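Local coordinates for protein Tube (Drosophila melanogaster, PDB 1D2Z), which recruits the kinase Pelle to the plasma membrane through death-domain pairing and activates it in the Toll pathway that sets embryonic dorsoventral polarity, at residues W32-K41 and F64-D75. Sequence-based numbering, arbitrary orientation.
Sequences WRKLMSIIPK and FKYTAQDVFQID
M36 and V71 interlock in the death-domain helical bundle, where residues 32-38 of helix 31-38 and residues 68-75 of helix 68-80 run roughly antiparallel (143° between their directions, axes 9.8 Å apart at closest). Apolar packing fills the centre: V71 is a knob among W32, R33, M36 and S37. M36 brings CE over one face of the Y66 ring, 3.8 Å from CE to the ring centroid, a CH-pi contact, because chi1 of -172° turns CG away from the backbone N and the chain runs on extended; SD stands farther above the same face, a Met-aromatic contact. K65 CG covers the opposite face, and I39 CD1 meets the ring edge. I74 CG2 makes a second CH-pi contact, over the W32 six-membered ring.

The charged contact lies at the end marked by R33. Its NH2 donates to D75 OD1 at 2.8 Å; OD1 lies in the guanidinium plane, but NH2 reaches its syn side 30° out of the carboxylate plane, while NE adds a weak bond to OD2. A leucine here would probably cost D75 both of these bonds, leaving the K87 salt bridge to OD1 to offset its charge. The W32 ring presents its edge to the same carboxylate.

Backbone groups and two waters join the two segments beyond the helix packing. K65 N donates to I39 O at 2.9 Å, beside the single bridge of P40 with F64. One water accepts from Y66 N, and another links S37 O to Y66 O, 2.6 Å from that carbonyl oxygen.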
loop_
_atom_site.group_PDB
_atom_site.type_symbol
_atom_site.label_atom_id
_atom_site.label_comp_id
_atom_site.label_asym_id
_atom_site.label_seq_id
_atom_site.Cartn_x
_atom_site.Cartn_y
_atom_site.Cartn_z
ATOM N N TRP B 32 -3.353 6.907 -4.131
ATOM C CA TRP B 32 -3.121 7.402 -5.487
ATOM C C TRP B 32 -2.452 8.773 -5.426
ATOM O O TRP B 32 -1.643 9.117 -6.291
ATOM C CB TRP B 32 -4.430 7.480 -6.283
ATOM C CG TRP B 32 -5.463 8.389 -5.694
ATOM C CD1 TRP B 32 -6.413 8.059 -4.776
ATOM C CD2 TRP B 32 -5.659 9.776 -5.995
ATOM N NE1 TRP B 32 -7.191 9.151 -4.487
ATOM C CE2 TRP B 32 -6.753 10.219 -5.223
ATOM C CE3 TRP B 32 -5.018 10.688 -6.844
ATOM C CZ2 TRP B 32 -7.229 11.536 -5.272
ATOM C CZ3 TRP B 32 -5.489 12.001 -6.895
ATOM C CH2 TRP B 32 -6.585 12.410 -6.112
ATOM N N ARG B 33 -2.780 9.545 -4.387
ATOM C CA ARG B 33 -2.191 10.871 -4.208
ATOM C C ARG B 33 -0.687 10.772 -3.986
ATOM O O ARG B 33 0.084 11.559 -4.536
ATOM C CB ARG B 33 -2.836 11.615 -3.031
ATOM C CG ARG B 33 -4.308 11.908 -3.208
ATOM C CD ARG B 33 -4.794 12.954 -2.215
ATOM N NE ARG B 33 -6.247 13.081 -2.256
ATOM C CZ ARG B 33 -7.047 12.848 -1.219
ATOM N NH1 ARG B 33 -6.538 12.490 -0.046
ATOM N NH2 ARG B 33 -8.364 12.914 -1.372
ATOM N N LYS B 34 -0.270 9.788 -3.193
ATOM C CA LYS B 34 1.144 9.592 -2.901
ATOM C C LYS B 34 1.924 9.233 -4.163
ATOM O O LYS B 34 3.026 9.737 -4.385
ATOM C CB LYS B 34 1.323 8.511 -1.839
ATOM C CG LYS B 34 0.589 8.802 -0.539
ATOM C CD LYS B 34 0.823 7.696 0.475
ATOM C CE LYS B 34 0.003 7.923 1.724
ATOM N NZ LYS B 34 0.348 6.946 2.788
ATOM N N LEU B 35 1.358 8.351 -4.983
ATOM C CA LEU B 35 2.007 7.951 -6.229
ATOM C C LEU B 35 2.070 9.133 -7.199
ATOM O O LEU B 35 3.135 9.457 -7.725
ATOM C CB LEU B 35 1.248 6.788 -6.884
ATOM C CG LEU B 35 1.607 6.414 -8.332
ATOM C CD1 LEU B 35 3.057 5.962 -8.440
ATOM C CD2 LEU B 35 0.673 5.320 -8.823
ATOM N N MET B 36 0.931 9.791 -7.398
ATOM C CA MET B 36 0.841 10.914 -8.328
ATOM C C MET B 36 1.815 12.035 -8.014
ATOM O O MET B 36 2.419 12.611 -8.921
ATOM C CB MET B 36 -0.583 11.466 -8.373
ATOM C CG MET B 36 -0.814 12.513 -9.457
ATOM S SD MET B 36 -2.552 12.906 -9.671
ATOM C CE MET B 36 -2.455 14.123 -11.002
ATOM N N SER B 37 2.004 12.292 -6.723
ATOM C CA SER B 37 2.888 13.350 -6.250
ATOM C C SER B 37 4.370 13.122 -6.494
ATOM O O SER B 37 5.133 14.082 -6.569
ATOM C CB SER B 37 2.656 13.594 -4.756
ATOM O OG SER B 37 1.358 14.118 -4.533
ATOM N N ILE B 38 4.786 11.862 -6.599
ATOM C CA ILE B 38 6.199 11.569 -6.806
ATOM C C ILE B 38 6.617 11.190 -8.224
ATOM O O ILE B 38 7.786 10.895 -8.459
ATOM C CB ILE B 38 6.720 10.503 -5.817
ATOM C CG1 ILE B 38 6.108 9.135 -6.121
ATOM C CG2 ILE B 38 6.401 10.931 -4.379
ATOM C CD1 ILE B 38 6.921 7.970 -5.568
ATOM N N ILE B 39 5.677 11.217 -9.168
ATOM C CA ILE B 39 5.992 10.882 -10.561
ATOM C C ILE B 39 6.984 11.913 -11.092
ATOM O O ILE B 39 6.648 13.087 -11.227
ATOM C CB ILE B 39 4.724 10.878 -11.437
ATOM C CG1 ILE B 39 3.823 9.702 -11.049
ATOM C CG2 ILE B 39 5.093 10.811 -12.914
ATOM C CD1 ILE B 39 2.419 9.792 -11.611
ATOM N N PRO B 40 8.230 11.488 -11.362
ATOM C CA PRO B 40 9.277 12.377 -11.873
ATOM C C PRO B 40 8.922 12.933 -13.243
ATOM O O PRO B 40 8.235 12.287 -14.040
ATOM C CB PRO B 40 10.500 11.456 -11.954
ATOM C CG PRO B 40 10.207 10.388 -10.929
ATOM C CD PRO B 40 8.757 10.123 -11.189
ATOM N N LYS B 41 9.381 14.151 -13.500
ATOM C CA LYS B 41 9.121 14.812 -14.767
ATOM C C LYS B 41 10.211 14.461 -15.778
ATOM O O LYS B 41 11.373 14.271 -15.414
ATOM C CB LYS B 41 9.078 16.327 -14.554
ATOM C CG LYS B 41 8.822 17.139 -15.811
ATOM C CD LYS B 41 9.015 18.622 -15.537
ATOM C CE LYS B 41 9.074 19.421 -16.825
ATOM N NZ LYS B 41 9.495 20.827 -16.571
ATOM N N PHE B 64 9.007 17.327 -10.565
ATOM C CA PHE B 64 7.878 16.402 -10.592
ATOM C C PHE B 64 6.890 16.759 -11.691
ATOM O O PHE B 64 6.675 17.933 -11.982
ATOM C CB PHE B 64 7.179 16.388 -9.230
ATOM C CG PHE B 64 8.041 15.852 -8.125
ATOM C CD1 PHE B 64 8.214 14.480 -7.966
ATOM C CD2 PHE B 64 8.721 16.717 -7.272
ATOM C CE1 PHE B 64 9.053 13.976 -6.979
ATOM C CE2 PHE B 64 9.564 16.221 -6.281
ATOM C CZ PHE B 64 9.730 14.848 -6.135
ATOM N N LYS B 65 6.290 15.737 -12.297
ATOM C CA LYS B 65 5.326 15.932 -13.375
ATOM C C LYS B 65 4.074 16.690 -12.948
ATOM O O LYS B 65 3.665 17.654 -13.602
ATOM C CB LYS B 65 4.924 14.586 -13.985
ATOM C CG LYS B 65 3.850 14.706 -15.055
ATOM C CD LYS B 65 4.110 13.788 -16.235
ATOM C CE LYS B 65 3.241 14.199 -17.419
ATOM N NZ LYS B 65 3.624 13.512 -18.682
ATOM N N TYR B 66 3.467 16.242 -11.856
ATOM C CA TYR B 66 2.253 16.856 -11.342
ATOM C C TYR B 66 2.496 17.631 -10.050
ATOM O O TYR B 66 3.488 17.410 -9.356
ATOM C CB TYR B 66 1.196 15.781 -11.097
ATOM C CG TYR B 66 0.850 14.948 -12.311
ATOM C CD1 TYR B 66 0.114 15.488 -13.365
ATOM C CD2 TYR B 66 1.238 13.611 -12.395
ATOM C CE1 TYR B 66 -0.232 14.717 -14.473
ATOM C CE2 TYR B 66 0.898 12.831 -13.500
ATOM C CZ TYR B 66 0.162 13.391 -14.533
ATOM O OH TYR B 66 -0.181 12.629 -15.627
ATOM N N THR B 67 1.593 18.560 -9.750
ATOM C CA THR B 67 1.678 19.359 -8.530
ATOM C C THR B 67 0.466 19.036 -7.664
ATOM O O THR B 67 -0.421 18.286 -8.079
ATOM C CB THR B 67 1.648 20.869 -8.832
ATOM O OG1 THR B 67 0.412 21.200 -9.475
ATOM C CG2 THR B 67 2.807 21.264 -9.728
ATOM N N ALA B 68 0.406 19.637 -6.478
ATOM C CA ALA B 68 -0.715 19.417 -5.572
ATOM C C ALA B 68 -2.015 19.903 -6.214
ATOM O O ALA B 68 -3.109 19.497 -5.811
ATOM C CB ALA B 68 -0.472 20.134 -4.251
ATOM N N GLN B 69 -1.879 20.743 -7.238
ATOM C CA GLN B 69 -3.019 21.301 -7.957
ATOM C C GLN B 69 -3.594 20.313 -8.966
ATOM O O GLN B 69 -4.812 20.244 -9.153
ATOM C CB GLN B 69 -2.615 22.600 -8.664
ATOM C CG GLN B 69 -1.975 23.633 -7.737
ATOM C CD GLN B 69 -1.878 25.014 -8.361
ATOM O OE1 GLN B 69 -1.625 25.156 -9.561
ATOM N NE2 GLN B 69 -2.087 26.046 -7.548
ATOM N N ASP B 70 -2.717 19.562 -9.631
ATOM C CA ASP B 70 -3.154 18.568 -10.610
ATOM C C ASP B 70 -3.883 17.444 -9.881
ATOM O O ASP B 70 -4.800 16.825 -10.426
ATOM C CB ASP B 70 -1.960 18.007 -11.386
ATOM C CG ASP B 70 -1.262 19.061 -12.223
ATOM O OD1 ASP B 70 -1.834 19.476 -13.255
ATOM O OD2 ASP B 70 -0.143 19.473 -11.848
ATOM N N VAL B 71 -3.476 17.209 -8.637
ATOM C CA VAL B 71 -4.084 16.184 -7.796
ATOM C C VAL B 71 -5.523 16.575 -7.441
ATOM O O VAL B 71 -6.410 15.721 -7.400
ATOM C CB VAL B 71 -3.258 15.972 -6.504
ATOM C CG1 VAL B 71 -3.911 14.929 -5.615
ATOM C CG2 VAL B 71 -1.837 15.542 -6.854
ATOM N N PHE B 72 -5.753 17.872 -7.233
ATOM C CA PHE B 72 -7.077 18.390 -6.889
ATOM C C PHE B 72 -8.122 18.163 -7.977
ATOM O O PHE B 72 -9.266 17.826 -7.673
ATOM C CB PHE B 72 -7.001 19.886 -6.554
ATOM C CG PHE B 72 -8.353 20.541 -6.361
ATOM C CD1 PHE B 72 -9.040 20.415 -5.156
ATOM C CD2 PHE B 72 -8.936 21.283 -7.389
ATOM C CE1 PHE B 72 -10.288 21.017 -4.978
ATOM C CE2 PHE B 72 -10.184 21.889 -7.221
ATOM C CZ PHE B 72 -10.860 21.756 -6.014
ATOM N N GLN B 73 -7.742 18.377 -9.235
ATOM C CA GLN B 73 -8.665 18.197 -10.354
ATOM C C GLN B 73 -9.305 16.817 -10.330
ATOM O O GLN B 73 -10.470 16.659 -10.704
ATOM C CB GLN B 73 -7.957 18.420 -11.690
ATOM C CG GLN B 73 -7.385 19.816 -11.858
ATOM C CD GLN B 73 -6.823 20.052 -13.246
ATOM O OE1 GLN B 73 -7.114 21.068 -13.876
ATOM N NE2 GLN B 73 -6.015 19.114 -13.732
ATOM N N ILE B 74 -8.536 15.824 -9.886
ATOM C CA ILE B 74 -9.026 14.453 -9.781
ATOM C C ILE B 74 -10.041 14.408 -8.637
ATOM O O ILE B 74 -11.138 13.870 -8.793
ATOM C CB ILE B 74 -7.872 13.448 -9.491
ATOM C CG1 ILE B 74 -6.817 13.498 -10.603
ATOM C CG2 ILE B 74 -8.426 12.033 -9.360
ATOM C CD1 ILE B 74 -7.321 13.035 -11.960
ATOM N N ASP B 75 -9.671 14.977 -7.491
ATOM C CA ASP B 75 -10.564 15.015 -6.334
ATOM C C ASP B 75 -11.863 15.741 -6.690
ATOM O O ASP B 75 -12.955 15.212 -6.481
ATOM C CB ASP B 75 -9.894 15.720 -5.148
ATOM C CG ASP B 75 -8.898 14.831 -4.420
ATOM O OD1 ASP B 75 -9.328 13.833 -3.801
ATOM O OD2 ASP B 75 -7.686 15.137 -4.456
HETATM O O HOH W 1 4.476 14.242 -10.025
HETATM O O HOH W 2 4.223 16.718 -6.949
#